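Local coordinates for protein carbohydrate kinase, FGGY (Rhodospirillum rubrum, PDB 3IFR) that probably phosphorylates D-xylulose at the expense of ATP, as a xylulokinase of the FGGY family of carbohydrate kinases, at residues A322-L327 / H374-L379; Q326-A331 / T411-W416; C343-L348 / L380-L385. One frame throughout, in Å; residues are numbered along the deposited sequence.

Contact 1. Residues A322-L327 / H374-L379; sequences AAHAQL and HLWRAL
His-324, of helix 322-332, meets the far end of the indole of Trp-376 in a T-shaped pair. The benzo edge of the tryptophan is turned to the imidazole face, with planes at 80° and centroids of the His-324 ring and the Trp-376 six-membered ring 5.2 Å apart. One turn on, Leu-327 lies over a face of the same indole. Its CB stands 3.4 Å from the centroid of the Trp-376 five-membered ring, almost on the ring normal, a CH-pi contact, while CD1 reaches on to CE3 of the benzo ring at 3.8 Å. The carbonyl O of Leu-327 comes near CD1 of Trp-376. With CG anti to the backbone N (chi1 -171°), the tryptophan projects from helix 372-397 far enough to be met on an edge and a face at once, and its NE1 is hydrogen-bonded to Asp-328. Replacing this tryptophan by an alanine would probably open a gap beside Leu-327, take the edge from the His-324 face and leave OD1 of Asp-328 without its indole N-H. Leu-308 and Leu-311 of helix 305-315 also touch the indole, a buried aromatic contact of helix-helix packing within the C-terminal domain, which belongs to the actin-like ATPase clan.

Contact 2. Residues Q326-A331 / T411-W416; sequences QLDALA and TRSRVW
OG of Ser-413 is engaged from two directions. It accepts the backbone N-H of Trp-416 at 2.7 Å from OG to N, with an N-H...O angle of 153°, and it donates to OD2 of Asp-328 in a weak bond, 2.9 Å between OG and OD2. Having OG anti to its own backbone N (chi1 155°) lets the serine reach the amide three residues ahead. A water adds a second path between the segments, donating to OD2 of Asp-328 at 2.7 Å and accepting a weak bond from the backbone N of Arg-414. With OD1 already engaged by Trp-376, Asp-328 is held through both oxygens and its carboxylate is unlikely to turn easily. Beside this polar group Val-415 adds an apolar shoulder: its CG2 lies 3.9 Å from the carbonyl O of Asp-328 and 4.4 Å from CB of Asp-328. The nearby amides of the helix start would probably favour the negative charge on the aspartate. Ser-413 is the N-cap of helix 414-424, and a carboxylate from helix 322-332 meets the capping hydroxyl through that weak bond and may help to hold it, a capped helix N terminus joined to a neighbouring helix within the FGGY C-terminal domain.

Contact 3. Residues C343-L348 / L380-L385; sequences CLPYFL and LEAVAL
Ala-382 and Pro-345 bury the most surface in this contact, with Cys-343 a smaller third. The methyl of Ala-382 points from helix 372-397 toward segment 343-348 and is met by groups of both other residues. The carbonyl O of Cys-343 approaches Ala-382 CB to 3.1 Å, a close approach that makes this a tightly packed spot, and SG of the cysteine lies 3.7 Å from the same CB. That position of the sulfur follows from its torsion: SG stands anti to the backbone N (chi1 162°), beside the carbonyl carbon, which brings sulfur and carbonyl oxygen to one methyl. Pro-345 comes next, with its CG 3.8 Å from Ala-382 CB and 3.9 Å from the carbonyl O of Ala-382.

What is joined here is a short edge of beta structure and a long helix. Strand 342-344 pairs antiparallel with strand 362-364, Leu-344 being hydrogen-bonded through its backbone to Thr-362, and the chain leaves the strand at Pro-345 to run past helix 372-397 in the C-terminal domain. A small alanine lets the backbone of Cys-343 come close, CA to CA 5.6 Å from Ala-382.

The next residue of the helix, Val-383, gives a looser contact through its CG2, which lies 4.5 Å from CB of Pro-345. The valine also touches Trp-416 of helix 414-424. Leu-344, whose CB points away from helix 372-397, packs instead on Leu-488 and Leu-492 of helix 475-496.

Followed from the N terminus, the chain first enters helix 322-332, which serves both contact 1 and contact 2, then passes through strand 342-344 of contact 3 to helix 372-397. There contact 1 closes a loop of 46 residues at 374-379 and contact 3 closes a shorter one at 380-385, so that these two contacts cross. Contact 2 closes last, at 411-416, and the loop of contact 3 is nested inside its own. Helix 372-397 is the common member of contacts 1 and 3, while Trp-416 NE1 is hydrogen-bonded to Leu-380 O, bringing 411-416 against the same helix. Together they tie three helices and a strand within the C-terminal domain.

Contact 1. Residues A322-L327 / H374-L379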
# COMPACT_ATOMS: atom_id res chain seq x y z
N ALA A 322 21.31 -16.46 -7.97
CA ALA A 322 20.80 -17.11 -9.17
C ALA A 322 19.61 -18.04 -8.85
O ALA A 322 18.98 -18.57 -9.76
CB ALA A 322 21.90 -17.87 -9.83
N ALA A 323 19.29 -18.21 -7.57
CA ALA A 323 18.29 -19.20 -7.16
C ALA A 323 17.01 -19.09 -7.95
O ALA A 323 16.61 -20.06 -8.60
CB ALA A 323 17.98 -19.06 -5.72
N HIS A 324 16.37 -17.92 -7.90
CA HIS A 324 15.17 -17.68 -8.69
C HIS A 324 15.41 -17.88 -10.18
O HIS A 324 14.63 -18.53 -10.87
CB HIS A 324 14.66 -16.27 -8.49
CG HIS A 324 14.07 -16.03 -7.15
ND1 HIS A 324 14.74 -16.31 -5.97
CD2 HIS A 324 12.88 -15.49 -6.78
CE1 HIS A 324 13.98 -15.98 -4.94
NE2 HIS A 324 12.85 -15.48 -5.41
N ALA A 325 16.46 -17.29 -10.71
CA ALA A 325 16.69 -17.53 -12.12
C ALA A 325 16.74 -19.05 -12.39
O ALA A 325 16.11 -19.57 -13.32
CB ALA A 325 17.96 -16.85 -12.59
N GLN A 326 17.48 -19.76 -11.55
CA GLN A 326 17.69 -21.19 -11.81
C GLN A 326 16.39 -21.99 -11.71
O GLN A 326 16.08 -22.77 -12.61
CB GLN A 326 18.76 -21.76 -10.88
CG GLN A 326 20.19 -21.32 -11.24
CD GLN A 326 21.24 -22.12 -10.49
OE1 GLN A 326 20.98 -23.27 -10.11
NE2 GLN A 326 22.42 -21.52 -10.24
N LEU A 327 15.62 -21.75 -10.64
CA LEU A 327 14.28 -22.34 -10.49
C LEU A 327 13.25 -21.91 -11.53
O LEU A 327 12.38 -22.71 -11.89
CB LEU A 327 13.72 -22.09 -9.10
CG LEU A 327 14.62 -22.75 -8.07
CD1 LEU A 327 14.42 -22.12 -6.70
CD2 LEU A 327 14.37 -24.29 -8.09
N HIS A 374 8.62 -28.51 -10.58
CA HIS A 374 7.21 -28.64 -10.26
C HIS A 374 6.88 -27.90 -8.98
O HIS A 374 5.86 -27.22 -8.91
CB HIS A 374 6.84 -30.09 -10.05
CG HIS A 374 6.79 -30.90 -11.29
ND1 HIS A 374 7.93 -31.46 -11.85
CD2 HIS A 374 5.75 -31.30 -12.05
CE1 HIS A 374 7.58 -32.15 -12.93
NE2 HIS A 374 6.27 -32.07 -13.08
N LEU A 375 7.72 -28.04 -7.96
CA LEU A 375 7.44 -27.37 -6.69
C LEU A 375 7.44 -25.86 -6.86
O LEU A 375 6.53 -25.17 -6.39
CB LEU A 375 8.43 -27.76 -5.57
CG LEU A 375 8.21 -29.05 -4.74
CD1 LEU A 375 8.54 -28.84 -3.26
CD2 LEU A 375 6.81 -29.50 -4.84
N TRP A 376 8.49 -25.35 -7.50
CA TRP A 376 8.59 -23.93 -7.79
C TRP A 376 7.39 -23.44 -8.61
O TRP A 376 6.78 -22.40 -8.31
CB TRP A 376 9.87 -23.67 -8.58
CG TRP A 376 10.19 -22.23 -8.74
CD1 TRP A 376 10.22 -21.54 -9.90
CD2 TRP A 376 10.54 -21.30 -7.71
NE1 TRP A 376 10.57 -20.23 -9.67
CE2 TRP A 376 10.78 -20.06 -8.33
CE3 TRP A 376 10.67 -21.38 -6.31
CZ2 TRP A 376 11.12 -18.90 -7.61
CZ3 TRP A 376 11.02 -20.25 -5.60
CH2 TRP A 376 11.25 -19.02 -6.25
N ARG A 377 7.03 -24.22 -9.62
CA ARG A 377 5.94 -23.85 -10.50
C ARG A 377 4.63 -23.78 -9.76
O ARG A 377 3.88 -22.81 -9.89
CB ARG A 377 5.82 -24.84 -11.65
CG ARG A 377 4.62 -24.52 -12.54
CD ARG A 377 4.86 -24.92 -13.95
NE ARG A 377 3.91 -24.25 -14.81
CZ ARG A 377 4.23 -23.51 -15.87
NH1 ARG A 377 5.51 -23.35 -16.22
NH2 ARG A 377 3.26 -22.94 -16.57
N ALA A 378 4.37 -24.81 -8.96
CA ALA A 378 3.14 -24.91 -8.22
C ALA A 378 3.01 -23.67 -7.35
O ALA A 378 1.93 -23.12 -7.22
CB ALA A 378 3.14 -26.15 -7.36
N LEU A 379 4.12 -23.23 -6.76
CA LEU A 379 4.06 -22.03 -5.91
C LEU A 379 3.78 -20.82 -6.78
O LEU A 379 2.97 -19.97 -6.40
CB LEU A 379 5.33 -21.79 -5.10
CG LEU A 379 5.18 -20.48 -4.29
CD1 LEU A 379 3.88 -20.50 -3.49
CD2 LEU A 379 6.37 -20.10 -3.38

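Contact 2. Residues Q326-A331 / T411-W416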
# COMPACT_ATOMS: atom_id res chain seq x y z
N GLN A 326 17.48 -19.76 -11.55
CA GLN A 326 17.69 -21.19 -11.81
C GLN A 326 16.39 -21.99 -11.71
O GLN A 326 16.08 -22.77 -12.61
CB GLN A 326 18.76 -21.76 -10.88
CG GLN A 326 20.19 -21.32 -11.24
CD GLN A 326 21.24 -22.12 -10.49
OE1 GLN A 326 20.98 -23.27 -10.11
NE2 GLN A 326 22.42 -21.52 -10.24
N LEU A 327 15.62 -21.75 -10.64
CA LEU A 327 14.28 -22.34 -10.49
C LEU A 327 13.25 -21.91 -11.53
O LEU A 327 12.38 -22.71 -11.89
CB LEU A 327 13.72 -22.09 -9.10
CG LEU A 327 14.62 -22.75 -8.07
CD1 LEU A 327 14.42 -22.12 -6.70
CD2 LEU A 327 14.37 -24.29 -8.09
N ASP A 328 13.37 -20.68 -12.01
CA ASP A 328 12.45 -20.18 -13.04
C ASP A 328 12.64 -21.02 -14.26
O ASP A 328 11.67 -21.49 -14.88
CB ASP A 328 12.71 -18.71 -13.36
CG ASP A 328 11.87 -17.75 -12.49
OD1 ASP A 328 11.21 -18.25 -11.55
OD2 ASP A 328 11.89 -16.51 -12.74
N ALA A 329 13.91 -21.25 -14.59
CA ALA A 329 14.28 -22.07 -15.74
C ALA A 329 13.73 -23.49 -15.61
O ALA A 329 13.24 -24.06 -16.57
CB ALA A 329 15.80 -22.11 -15.91
N LEU A 330 13.84 -24.07 -14.42
CA LEU A 330 13.34 -25.43 -14.26
C LEU A 330 11.84 -25.43 -14.49
O LEU A 330 11.34 -26.28 -15.20
CB LEU A 330 13.66 -25.98 -12.88
CG LEU A 330 14.92 -26.82 -12.64
CD1 LEU A 330 15.53 -27.41 -13.91
CD2 LEU A 330 15.91 -26.00 -11.93
N ALA A 331 11.12 -24.48 -13.87
CA ALA A 331 9.66 -24.47 -13.96
C ALA A 331 9.18 -24.29 -15.40
O ALA A 331 8.16 -24.87 -15.80
CB ALA A 331 9.06 -23.38 -13.04
N THR A 411 7.96 -9.01 -11.45
CA THR A 411 7.93 -8.73 -12.89
C THR A 411 9.25 -9.06 -13.57
O THR A 411 9.31 -9.19 -14.77
CB THR A 411 7.58 -7.29 -13.20
OG1 THR A 411 8.55 -6.41 -12.62
CG2 THR A 411 6.18 -6.96 -12.70
N ARG A 412 10.31 -9.21 -12.81
CA ARG A 412 11.57 -9.64 -13.41
C ARG A 412 11.55 -11.11 -13.84
O ARG A 412 12.47 -11.57 -14.53
CB ARG A 412 12.73 -9.40 -12.45
CG ARG A 412 13.20 -7.96 -12.33
CD ARG A 412 14.31 -7.83 -11.24
NE ARG A 412 13.81 -7.45 -9.92
CZ ARG A 412 13.69 -6.18 -9.49
NH1 ARG A 412 14.03 -5.18 -10.30
NH2 ARG A 412 13.22 -5.91 -8.27
N SER A 413 10.51 -11.86 -13.44
CA SER A 413 10.38 -13.25 -13.90
C SER A 413 9.40 -13.41 -15.07
O SER A 413 8.18 -13.27 -14.91
CB SER A 413 9.99 -14.18 -12.76
OG SER A 413 9.31 -15.33 -13.27
N ARG A 414 9.94 -13.72 -16.25
CA ARG A 414 9.12 -13.82 -17.46
C ARG A 414 8.25 -15.06 -17.34
O ARG A 414 7.12 -15.13 -17.87
CB ARG A 414 10.01 -13.88 -18.72
CG ARG A 414 9.23 -13.96 -20.03
CD ARG A 414 8.18 -12.84 -20.12
NE ARG A 414 7.30 -12.90 -21.31
CZ ARG A 414 6.29 -13.76 -21.46
NH1 ARG A 414 6.05 -14.68 -20.52
NH2 ARG A 414 5.55 -13.74 -22.55
N VAL A 415 8.76 -16.06 -16.64
CA VAL A 415 7.96 -17.24 -16.44
C VAL A 415 6.77 -16.95 -15.53
O VAL A 415 5.66 -17.40 -15.80
CB VAL A 415 8.81 -18.37 -15.88
CG1 VAL A 415 7.99 -19.63 -15.74
CG2 VAL A 415 10.01 -18.59 -16.83
N TRP A 416 7.00 -16.20 -14.45
CA TRP A 416 5.94 -15.95 -13.49
C TRP A 416 4.85 -15.14 -14.18
O TRP A 416 3.68 -15.46 -14.07
CB TRP A 416 6.45 -15.22 -12.24
CG TRP A 416 5.59 -15.43 -11.02
CD1 TRP A 416 4.52 -16.31 -10.89
CD2 TRP A 416 5.74 -14.80 -9.74
NE1 TRP A 416 4.00 -16.21 -9.62
CE2 TRP A 416 4.74 -15.31 -8.90
CE3 TRP A 416 6.64 -13.84 -9.23
CZ2 TRP A 416 4.61 -14.90 -7.57
CZ3 TRP A 416 6.51 -13.45 -7.92
CH2 TRP A 416 5.50 -13.97 -7.11
O HOH W 1 12.36 -15.55 -15.20

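Contact 3. Residues C343-L348 / L380-L385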
# COMPACT_ATOMS: atom_id res chain seq x y z
N CYS A 343 -0.98 -26.11 -4.74
CA CYS A 343 -0.46 -25.41 -3.57
C CYS A 343 -1.41 -24.31 -3.01
O CYS A 343 -1.97 -23.51 -3.76
CB CYS A 343 0.93 -24.85 -3.89
SG CYS A 343 1.56 -23.55 -2.83
N LEU A 344 -1.62 -24.31 -1.69
CA LEU A 344 -2.19 -23.17 -1.01
C LEU A 344 -1.06 -22.34 -0.43
O LEU A 344 -0.27 -22.84 0.37
CB LEU A 344 -3.10 -23.63 0.12
CG LEU A 344 -4.28 -24.46 -0.34
CD1 LEU A 344 -4.97 -25.03 0.86
CD2 LEU A 344 -5.25 -23.60 -1.18
N PRO A 345 -0.98 -21.06 -0.80
CA PRO A 345 0.19 -20.24 -0.44
C PRO A 345 -0.00 -19.39 0.80
O PRO A 345 0.46 -18.24 0.80
CB PRO A 345 0.31 -19.29 -1.64
CG PRO A 345 -1.11 -19.29 -2.29
CD PRO A 345 -1.96 -20.30 -1.60
N TYR A 346 -0.62 -19.92 1.85
CA TYR A 346 -0.88 -19.13 3.06
C TYR A 346 0.10 -19.37 4.24
O TYR A 346 -0.29 -19.84 5.32
CB TYR A 346 -2.35 -19.30 3.46
CG TYR A 346 -3.30 -19.23 2.27
CD1 TYR A 346 -3.27 -18.16 1.38
CD2 TYR A 346 -4.23 -20.24 2.04
CE1 TYR A 346 -4.14 -18.09 0.31
CE2 TYR A 346 -5.09 -20.19 0.95
CZ TYR A 346 -5.04 -19.12 0.09
OH TYR A 346 -5.91 -19.06 -0.98
N PHE A 347 1.35 -18.98 4.02
CA PHE A 347 2.43 -19.22 4.99
C PHE A 347 2.40 -18.35 6.25
O PHE A 347 2.97 -18.72 7.29
CB PHE A 347 3.78 -19.12 4.27
CG PHE A 347 3.88 -20.03 3.07
CD1 PHE A 347 4.18 -21.39 3.23
CD2 PHE A 347 3.66 -19.54 1.80
CE1 PHE A 347 4.27 -22.23 2.14
CE2 PHE A 347 3.76 -20.37 0.70
CZ PHE A 347 4.06 -21.72 0.86
N LEU A 348 1.73 -17.20 6.17
CA LEU A 348 1.55 -16.33 7.34
C LEU A 348 0.08 -16.29 7.71
O LEU A 348 -0.35 -15.50 8.55
CB LEU A 348 2.03 -14.91 7.05
CG LEU A 348 3.54 -14.68 7.06
CD1 LEU A 348 4.31 -15.97 6.81
CD2 LEU A 348 3.93 -13.60 6.05
N LEU A 380 4.47 -20.74 -7.93
CA LEU A 380 4.26 -19.63 -8.84
C LEU A 380 2.78 -19.54 -9.23
O LEU A 380 2.18 -18.46 -9.21
CB LEU A 380 5.10 -19.78 -10.09
CG LEU A 380 6.60 -19.54 -9.92
CD1 LEU A 380 7.29 -19.30 -11.26
CD2 LEU A 380 6.81 -18.39 -8.99
N GLU A 381 2.20 -20.69 -9.54
CA GLU A 381 0.85 -20.77 -10.03
C GLU A 381 -0.12 -20.46 -8.91
O GLU A 381 -1.11 -19.74 -9.11
CB GLU A 381 0.60 -22.15 -10.59
CG GLU A 381 1.37 -22.40 -11.89
CD GLU A 381 1.14 -23.76 -12.45
OE1 GLU A 381 0.67 -24.64 -11.67
OE2 GLU A 381 1.40 -23.96 -13.68
N ALA A 382 0.16 -21.00 -7.71
CA ALA A 382 -0.68 -20.69 -6.56
C ALA A 382 -0.74 -19.17 -6.29
O ALA A 382 -1.82 -18.61 -6.06
CB ALA A 382 -0.24 -21.49 -5.30
N VAL A 383 0.39 -18.48 -6.33
CA VAL A 383 0.35 -17.05 -6.06
C VAL A 383 -0.53 -16.38 -7.09
O VAL A 383 -1.37 -15.55 -6.73
CB VAL A 383 1.75 -16.41 -5.99
CG1 VAL A 383 1.70 -14.89 -6.17
CG2 VAL A 383 2.37 -16.76 -4.69
N ALA A 384 -0.35 -16.74 -8.36
CA ALA A 384 -1.19 -16.23 -9.46
C ALA A 384 -2.65 -16.45 -9.15
O ALA A 384 -3.48 -15.55 -9.28
CB ALA A 384 -0.87 -16.93 -10.76
N LEU A 385 -2.95 -17.67 -8.75
CA LEU A 385 -4.31 -18.08 -8.44
C LEU A 385 -4.96 -17.26 -7.35
O LEU A 385 -6.16 -16.97 -7.41
CB LEU A 385 -4.29 -19.53 -8.01
CG LEU A 385 -4.87 -20.57 -8.95
CD1 LEU A 385 -5.09 -20.05 -10.36
CD2 LEU A 385 -3.92 -21.75 -8.88